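Local coordinates for protein putative primosome component (PDB 2QGZ) that probably binds ATP and helps load the replicative helicase onto DNA as a DnaI-like primosome component, at residues Glu135-Tyr147 against Leu168-Val182. Sequence-based numbering, arbitrary orientation.
Sequences EAFSAILDFVEQY and LLAAMAHELSEKKGV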
ATOM      1  N   GLU A 135      15.778   1.875  -7.687  1.00 37.91           N
ATOM      2  CA  GLU A 135      14.633   1.842  -8.589  1.00 39.47           C
ATOM      3  C   GLU A 135      13.322   2.124  -7.853  1.00 37.74           C
ATOM      4  O   GLU A 135      12.562   3.001  -8.257  1.00 37.44           O
ATOM      5  CB  GLU A 135      14.557   0.478  -9.293  1.00 41.95           C
ATOM      6  CG  GLU A 135      15.592   0.277 -10.390  1.00 50.04           C
ATOM      7  CD  GLU A 135      15.613  -1.152 -10.944  1.00 56.28           C
ATOM      8  OE1 GLU A 135      16.104  -2.070 -10.243  1.00 58.86           O
ATOM      9  OE2 GLU A 135      15.132  -1.362 -12.081  1.00 60.41           O
ATOM     10  N   ALA A 136      13.066   1.393  -6.769  1.00 36.31           N
ATOM     11  CA  ALA A 136      11.843   1.584  -5.996  1.00 35.17           C
ATOM     12  C   ALA A 136      11.750   3.000  -5.417  1.00 33.56           C
ATOM     13  O   ALA A 136      10.695   3.624  -5.464  1.00 32.19           O
ATOM     14  CB  ALA A 136      11.753   0.547  -4.873  1.00 33.82           C
ATOM     15  N   PHE A 137      12.854   3.508  -4.885  1.00 33.68           N
ATOM     16  CA  PHE A 137      12.877   4.849  -4.304  1.00 32.84           C
ATOM     17  C   PHE A 137      12.603   5.871  -5.408  1.00 33.71           C
ATOM     18  O   PHE A 137      11.876   6.842  -5.226  1.00 32.63           O
ATOM     19  CB  PHE A 137      14.238   5.107  -3.674  1.00 31.37           C
ATOM     20  CG  PHE A 137      14.290   6.338  -2.833  1.00 32.33           C
ATOM     21  CD1 PHE A 137      13.643   6.381  -1.602  1.00 30.01           C
ATOM     22  CD2 PHE A 137      15.017   7.449  -3.251  1.00 31.61           C
ATOM     23  CE1 PHE A 137      13.722   7.506  -0.802  1.00 31.54           C
ATOM     24  CE2 PHE A 137      15.100   8.586  -2.450  1.00 33.36           C
ATOM     25  CZ  PHE A 137      14.454   8.615  -1.225  1.00 31.72           C
ATOM     26  N   SER A 138      13.194   5.628  -6.565  1.00 34.65           N
ATOM     27  CA  SER A 138      13.022   6.489  -7.720  1.00 35.56           C
ATOM     28  C   SER A 138      11.528   6.570  -8.091  1.00 35.79           C
ATOM     29  O   SER A 138      11.000   7.657  -8.352  1.00 35.68           O
ATOM     30  CB  SER A 138      13.853   5.926  -8.884  1.00 37.66           C
ATOM     31  OG  SER A 138      13.620   6.619 -10.093  1.00 41.06           O
ATOM     32  N   ALA A 139      10.847   5.425  -8.102  1.00 32.75           N
ATOM     33  CA  ALA A 139       9.423   5.396  -8.442  1.00 33.22           C
ATOM     34  C   ALA A 139       8.543   6.077  -7.384  1.00 32.46           C
ATOM     35  O   ALA A 139       7.536   6.697  -7.712  1.00 33.38           O
ATOM     36  CB  ALA A 139       8.964   3.962  -8.642  1.00 33.22           C
ATOM     37  N   ILE A 140       8.912   5.944  -6.117  1.00 32.65           N
ATOM     38  CA  ILE A 140       8.154   6.573  -5.050  1.00 34.01           C
ATOM     39  C   ILE A 140       8.257   8.107  -5.166  1.00 33.96           C
ATOM     40  O   ILE A 140       7.295   8.819  -4.893  1.00 31.89           O
ATOM     41  CB  ILE A 140       8.659   6.075  -3.661  1.00 36.06           C
ATOM     42  CG1 ILE A 140       7.633   5.122  -3.066  1.00 38.23           C
ATOM     43  CG2 ILE A 140       8.916   7.221  -2.706  1.00 36.23           C
ATOM     44  CD1 ILE A 140       7.566   3.792  -3.776  1.00 38.78           C
ATOM     45  N   LEU A 141       9.414   8.611  -5.591  1.00 33.68           N
ATOM     46  CA  LEU A 141       9.590  10.053  -5.735  1.00 36.03           C
ATOM     47  C   LEU A 141       8.821  10.588  -6.938  1.00 35.87           C
ATOM     48  O   LEU A 141       8.318  11.708  -6.906  1.00 36.10           O
ATOM     49  CB  LEU A 141      11.073  10.416  -5.865  1.00 35.88           C
ATOM     50  CG  LEU A 141      11.941  10.096  -4.650  1.00 36.66           C
ATOM     51  CD1 LEU A 141      13.348  10.631  -4.883  1.00 36.95           C
ATOM     52  CD2 LEU A 141      11.332  10.714  -3.399  1.00 37.29           C
ATOM     53  N   ASP A 142       8.737   9.793  -8.001  1.00 36.64           N
ATOM     54  CA  ASP A 142       7.991  10.210  -9.183  1.00 37.14           C
ATOM     55  C   ASP A 142       6.517  10.309  -8.841  1.00 35.65           C
ATOM     56  O   ASP A 142       5.825  11.225  -9.289  1.00 35.82           O
ATOM     57  CB  ASP A 142       8.150   9.209 -10.327  1.00 37.59           C
ATOM     58  CG  ASP A 142       9.538   9.234 -10.936  1.00 42.78           C
ATOM     59  OD1 ASP A 142      10.151  10.335 -10.987  1.00 38.79           O
ATOM     60  OD2 ASP A 142      10.002   8.153 -11.378  1.00 42.25           O
ATOM     61  N   PHE A 143       6.038   9.359  -8.045  1.00 34.29           N
ATOM     62  CA  PHE A 143       4.639   9.338  -7.662  1.00 34.61           C
ATOM     63  C   PHE A 143       4.263  10.592  -6.888  1.00 35.67           C
ATOM     64  O   PHE A 143       3.274  11.248  -7.200  1.00 37.22           O
ATOM     65  CB  PHE A 143       4.321   8.116  -6.802  1.00 32.64           C
ATOM     66  CG  PHE A 143       2.855   7.964  -6.518  1.00 32.55           C
ATOM     67  CD1 PHE A 143       2.037   7.248  -7.386  1.00 28.05           C
ATOM     68  CD2 PHE A 143       2.278   8.598  -5.416  1.00 29.94           C
ATOM     69  CE1 PHE A 143       0.662   7.171  -7.165  1.00 29.88           C
ATOM     70  CE2 PHE A 143       0.913   8.527  -5.184  1.00 28.30           C
ATOM     71  CZ  PHE A 143       0.097   7.811  -6.063  1.00 29.92           C
ATOM     72  N   VAL A 144       5.047  10.916  -5.869  1.00 36.34           N
ATOM     73  CA  VAL A 144       4.782  12.100  -5.064  1.00 38.33           C
ATOM     74  C   VAL A 144       4.854  13.364  -5.922  1.00 40.80           C
ATOM     75  O   VAL A 144       3.981  14.223  -5.857  1.00 42.22           O
ATOM     76  CB  VAL A 144       5.797  12.221  -3.909  1.00 36.79           C
ATOM     77  CG1 VAL A 144       5.650  13.564  -3.217  1.00 37.83           C
ATOM     78  CG2 VAL A 144       5.586  11.099  -2.919  1.00 36.18           C
ATOM     79  N   GLU A 145       5.894  13.458  -6.735  1.00 41.77           N
ATOM     80  CA  GLU A 145       6.106  14.618  -7.588  1.00 45.51           C
ATOM     81  C   GLU A 145       4.997  14.804  -8.636  1.00 46.24           C
ATOM     82  O   GLU A 145       4.564  15.928  -8.904  1.00 46.20           O
ATOM     83  CB  GLU A 145       7.474  14.478  -8.266  1.00 47.58           C
ATOM     84  CG  GLU A 145       8.081  15.760  -8.781  1.00 50.57           C
ATOM     85  CD  GLU A 145       9.459  15.551  -9.411  1.00 52.22           C
ATOM     86  OE1 GLU A 145      10.024  16.534  -9.935  1.00 52.30           O
ATOM     87  OE2 GLU A 145       9.978  14.412  -9.387  1.00 49.69           O
ATOM     88  N   GLN A 146       4.527  13.698  -9.206  1.00 46.88           N
ATOM     89  CA  GLN A 146       3.491  13.732 -10.235  1.00 47.64           C
ATOM     90  C   GLN A 146       2.038  13.640  -9.745  1.00 47.55           C
ATOM     91  O   GLN A 146       1.117  13.629 -10.553  1.00 46.97           O
ATOM     92  CB  GLN A 146       3.764  12.620 -11.250  1.00 47.76           C
ATOM     93  CG  GLN A 146       5.075  12.798 -11.985  1.00 50.41           C
ATOM     94  CD  GLN A 146       5.573  11.526 -12.654  1.00 52.99           C
ATOM     95  OE1 GLN A 146       6.707  11.477 -13.132  1.00 54.29           O
ATOM     96  NE2 GLN A 146       4.735  10.492 -12.687  1.00 51.03           N
ATOM     97  N   TYR A 147       1.827  13.584  -8.434  1.00 47.95           N
ATOM     98  CA  TYR A 147       0.473  13.486  -7.898  1.00 47.82           C
ATOM     99  C   TYR A 147      -0.276  14.822  -7.881  1.00 50.19           C
ATOM    100  O   TYR A 147       0.227  15.823  -7.374  1.00 50.40           O
ATOM    101  CB  TYR A 147       0.502  12.906  -6.482  1.00 44.77           C
ATOM    102  CG  TYR A 147      -0.875  12.711  -5.894  1.00 43.02           C
ATOM    103  CD1 TYR A 147      -1.536  13.758  -5.248  1.00 40.91           C
ATOM    104  CD2 TYR A 147      -1.548  11.499  -6.047  1.00 42.13           C
ATOM    105  CE1 TYR A 147      -2.836  13.602  -4.773  1.00 40.97           C
ATOM    106  CE2 TYR A 147      -2.851  11.331  -5.582  1.00 42.16           C
ATOM    107  CZ  TYR A 147      -3.489  12.384  -4.948  1.00 41.92           C
ATOM    108  OH  TYR A 147      -4.781  12.222  -4.506  1.00 40.07           O
ATOM    109  N   LEU A 168       9.067   1.983   3.331  1.00 33.68           N
ATOM    110  CA  LEU A 168       9.286   2.765   2.115  1.00 33.18           C
ATOM    111  C   LEU A 168       7.968   3.435   1.686  1.00 32.72           C
ATOM    112  O   LEU A 168       7.929   4.626   1.381  1.00 33.44           O
ATOM    113  CB  LEU A 168       9.778   1.839   1.000  1.00 31.64           C
ATOM    114  CG  LEU A 168      10.475   2.364  -0.256  1.00 35.29           C
ATOM    115  CD1 LEU A 168      10.064   1.483  -1.420  1.00 34.99           C
ATOM    116  CD2 LEU A 168      10.108   3.804  -0.555  1.00 34.83           C
ATOM    117  N   LEU A 169       6.897   2.651   1.657  1.00 32.44           N
ATOM    118  CA  LEU A 169       5.578   3.145   1.278  1.00 32.05           C
ATOM    119  C   LEU A 169       5.045   4.122   2.324  1.00 32.03           C
ATOM    120  O   LEU A 169       4.361   5.089   1.991  1.00 29.36           O
ATOM    121  CB  LEU A 169       4.622   1.962   1.088  1.00 31.35           C
ATOM    122  CG  LEU A 169       4.338   1.501  -0.348  1.00 33.03           C
ATOM    123  CD1 LEU A 169       5.571   1.647  -1.221  1.00 30.81           C
ATOM    124  CD2 LEU A 169       3.836   0.060  -0.332  1.00 31.89           C
ATOM    125  N   ALA A 170       5.364   3.876   3.590  1.00 32.30           N
ATOM    126  CA  ALA A 170       4.932   4.780   4.649  1.00 32.07           C
ATOM    127  C   ALA A 170       5.658   6.122   4.483  1.00 33.25           C
ATOM    128  O   ALA A 170       5.091   7.194   4.760  1.00 34.06           O
ATOM    129  CB  ALA A 170       5.237   4.187   6.003  1.00 32.11           C
ATOM    130  N   ALA A 171       6.910   6.070   4.033  1.00 31.68           N
ATOM    131  CA  ALA A 171       7.671   7.297   3.832  1.00 32.41           C
ATOM    132  C   ALA A 171       7.048   8.097   2.691  1.00 31.20           C
ATOM    133  O   ALA A 171       7.060   9.337   2.698  1.00 28.91           O
ATOM    134  CB  ALA A 171       9.120   6.975   3.511  1.00 31.90           C
ATOM    135  N   MET A 172       6.522   7.384   1.702  1.00 29.03           N
ATOM    136  CA  MET A 172       5.872   8.026   0.561  1.00 30.33           C
ATOM    137  C   MET A 172       4.611   8.728   1.076  1.00 31.13           C
ATOM    138  O   MET A 172       4.330   9.860   0.691  1.00 34.12           O
ATOM    139  CB  MET A 172       5.491   6.985  -0.504  1.00 26.25           C
ATOM    140  CG  MET A 172       4.859   7.561  -1.759  1.00 25.18           C
ATOM    141  SD  MET A 172       4.080   6.290  -2.805  1.00 22.59           S
ATOM    142  CE  MET A 172       2.672   5.822  -1.737  1.00 26.50           C
ATOM    143  N   ALA A 173       3.862   8.058   1.951  1.00 30.89           N
ATOM    144  CA  ALA A 173       2.636   8.635   2.512  1.00 31.74           C
ATOM    145  C   ALA A 173       2.948   9.897   3.319  1.00 32.05           C
ATOM    146  O   ALA A 173       2.194  10.868   3.294  1.00 32.21           O
ATOM    147  CB  ALA A 173       1.920   7.612   3.408  1.00 27.64           C
ATOM    148  N   HIS A 174       4.063   9.871   4.040  1.00 32.65           N
ATOM    149  CA  HIS A 174       4.460  11.011   4.852  1.00 32.97           C
ATOM    150  C   HIS A 174       4.849  12.197   3.976  1.00 33.62           C
ATOM    151  O   HIS A 174       4.561  13.341   4.316  1.00 32.56           O
ATOM    152  CB  HIS A 174       5.623  10.628   5.758  1.00 33.07           C
ATOM    153  CG  HIS A 174       5.872  11.606   6.859  1.00 36.82           C
ATOM    154  ND1 HIS A 174       6.502  12.817   6.654  1.00 37.26           N
ATOM    155  CD2 HIS A 174       5.548  11.565   8.175  1.00 34.66           C
ATOM    156  CE1 HIS A 174       6.556  13.478   7.798  1.00 37.88           C
ATOM    157  NE2 HIS A 174       5.984  12.742   8.735  1.00 36.49           N
ATOM    158  N   GLU A 175       5.488  11.921   2.845  1.00 34.98           N
ATOM    159  CA  GLU A 175       5.909  12.974   1.933  1.00 38.52           C
ATOM    160  C   GLU A 175       4.698  13.535   1.173  1.00 41.40           C
ATOM    161  O   GLU A 175       4.647  14.727   0.857  1.00 41.18           O
ATOM    162  CB  GLU A 175       6.947  12.417   0.964  1.00 39.23           C
ATOM    163  CG  GLU A 175       7.739  13.449   0.202  1.00 42.51           C
ATOM    164  CD  GLU A 175       8.708  14.232   1.075  1.00 46.23           C
ATOM    165  OE1 GLU A 175       9.141  13.720   2.134  1.00 46.78           O
ATOM    166  OE2 GLU A 175       9.061  15.363   0.681  1.00 48.13           O
ATOM    167  N   LEU A 176       3.723  12.676   0.880  1.00 43.32           N
ATOM    168  CA  LEU A 176       2.510  13.110   0.187  1.00 46.11           C
ATOM    169  C   LEU A 176       1.721  14.058   1.079  1.00 46.68           C
ATOM    170  O   LEU A 176       1.140  15.036   0.610  1.00 48.28           O
ATOM    171  CB  LEU A 176       1.626  11.916  -0.178  1.00 46.54           C
ATOM    172  CG  LEU A 176       1.896  11.269  -1.534  1.00 48.01           C
ATOM    173  CD1 LEU A 176       0.963  10.088  -1.735  1.00 49.62           C
ATOM    174  CD2 LEU A 176       1.699  12.296  -2.623  1.00 48.61           C
ATOM    175  N   SER A 177       1.696  13.761   2.371  1.00 47.05           N
ATOM    176  CA  SER A 177       0.989  14.604   3.310  1.00 48.17           C
ATOM    177  C   SER A 177       1.728  15.920   3.524  1.00 50.99           C
ATOM    178  O   SER A 177       1.101  16.957   3.704  1.00 53.24           O
ATOM    179  CB  SER A 177       0.830  13.894   4.647  1.00 46.72           C
ATOM    180  OG  SER A 177       0.350  14.802   5.618  1.00 47.37           O
ATOM    181  N   GLU A 178       3.057  15.881   3.500  1.00 53.05           N
ATOM    182  CA  GLU A 178       3.844  17.092   3.713  1.00 55.73           C
ATOM    183  C   GLU A 178       3.905  18.013   2.500  1.00 55.76           C
ATOM    184  O   GLU A 178       3.688  19.215   2.624  1.00 57.08           O
ATOM    185  CB  GLU A 178       5.273  16.748   4.147  1.00 57.21           C
ATOM    186  CG  GLU A 178       6.147  17.982   4.358  1.00 61.91           C
ATOM    187  CD  GLU A 178       7.511  17.671   4.950  1.00 64.42           C
ATOM    188  OE1 GLU A 178       8.250  18.631   5.265  1.00 67.62           O
ATOM    189  OE2 GLU A 178       7.849  16.476   5.100  1.00 67.67           O
ATOM    190  N   LYS A 179       4.209  17.463   1.334  1.00 55.18           N
ATOM    191  CA  LYS A 179       4.298  18.281   0.132  1.00 56.19           C
ATOM    192  C   LYS A 179       2.922  18.644  -0.383  1.00 55.88           C
ATOM    193  O   LYS A 179       2.600  19.818  -0.541  1.00 58.06           O
ATOM    194  CB  LYS A 179       5.110  17.553  -0.939  1.00 56.68           C
ATOM    195  CG  LYS A 179       6.574  17.427  -0.551  1.00 57.30           C
ATOM    196  CD  LYS A 179       7.153  18.810  -0.304  1.00 57.49           C
ATOM    197  CE  LYS A 179       8.517  18.746   0.340  1.00 58.89           C
ATOM    198  NZ  LYS A 179       9.126  20.107   0.439  1.00 58.77           N
ATOM    199  N   LYS A 180       2.114  17.630  -0.656  1.00 55.03           N
ATOM    200  CA  LYS A 180       0.754  17.846  -1.105  1.00 53.00           C
ATOM    201  C   LYS A 180      -0.028  17.774   0.203  1.00 53.16           C
ATOM    202  O   LYS A 180       0.580  17.620   1.264  1.00 53.60           O
ATOM    203  CB  LYS A 180       0.340  16.729  -2.053  1.00 53.04           C
ATOM    204  CG  LYS A 180       1.285  16.545  -3.240  1.00 52.31           C
ATOM    205  CD  LYS A 180       1.424  17.823  -4.027  1.00 53.27           C
ATOM    206  CE  LYS A 180       1.803  17.547  -5.475  1.00 55.57           C
ATOM    207  NZ  LYS A 180       3.072  16.799  -5.605  1.00 56.82           N
ATOM    208  N   GLY A 181      -1.348  17.890   0.162  1.00 49.99           N
ATOM    209  CA  GLY A 181      -2.086  17.813   1.413  1.00 49.74           C
ATOM    210  C   GLY A 181      -2.931  16.556   1.491  1.00 49.60           C
ATOM    211  O   GLY A 181      -3.894  16.483   2.252  1.00 49.71           O
ATOM    212  N   VAL A 182      -2.539  15.556   0.712  1.00 49.47           N
ATOM    213  CA  VAL A 182      -3.258  14.296   0.607  1.00 48.48           C
ATOM    214  C   VAL A 182      -3.168  13.328   1.778  1.00 46.76           C
ATOM    215  O   VAL A 182      -2.121  13.164   2.400  1.00 47.54           O
ATOM    216  CB  VAL A 182      -2.831  13.561  -0.682  1.00 50.08           C
ATOM    217  CG1 VAL A 182      -1.322  13.446  -0.730  1.00 49.93           C
ATOM    218  CG2 VAL A 182      -3.480  12.188  -0.745  1.00 50.10           C
TER
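M172 leaves its helix with CG anti to the backbone N and then bends at chi3 (69°), a course that lays SD between I140 and F143 of the neighbouring helix. M172 SD touches I140 CG1 at 3.7 Å, and M172 SD also meets the F143 ring obliquely, 4.6 Å from the F143 centroid, as a Met-aromatic contact. The same ring takes L176 differently: L176 CD1 lies in the plane of the F143 ring, at its edge, 3.8 Å from F143 CE2. V144 runs antiparallel to M172 and L176, its CG2 against the CG of each, while its CG1 rests on E175 CG, the V144 and E175 side chains lying roughly perpendicular. Toward the start of the segments, L168 spreads its two methyls, L168 CD1 against A136 CB at 4.0 Å and L168 CD2 against I140 CG1.

The pair illustrates how neighbouring helices pack on a parallel sheet of P-loop NTPase type. The axes of 135-146 and 168-179 approach to 9.9 Å and run in roughly the same direction, 24° apart, and both helices rest on the sheet: I140 touches L155, M172 reaches I219 and F252, and F143 meets F252 edge-to-face. Helix 165-179 starts at the end of a probable Walker A loop; L169 lies near, without touching, that loop, which in P-loop NTPases binds the nucleotide phosphates.

Past the end of helix 165-179, K180 folds back at chi2 and chi4, bringing K180 NZ to V144 O at 2.7 Å. The C=O...NZ angle is 154°, with NZ slightly tilted from the carbonyl plane, and the ammonium group thus supplies a side-chain donor near the end of helix 131-146, where the backbone bond from Y147 N to the same oxygen is weak. Y147 meets V182 obliquely, ring atom Y147 CE1 4.1 Å from V182 CB, with the hydroxyl near V182 CG2.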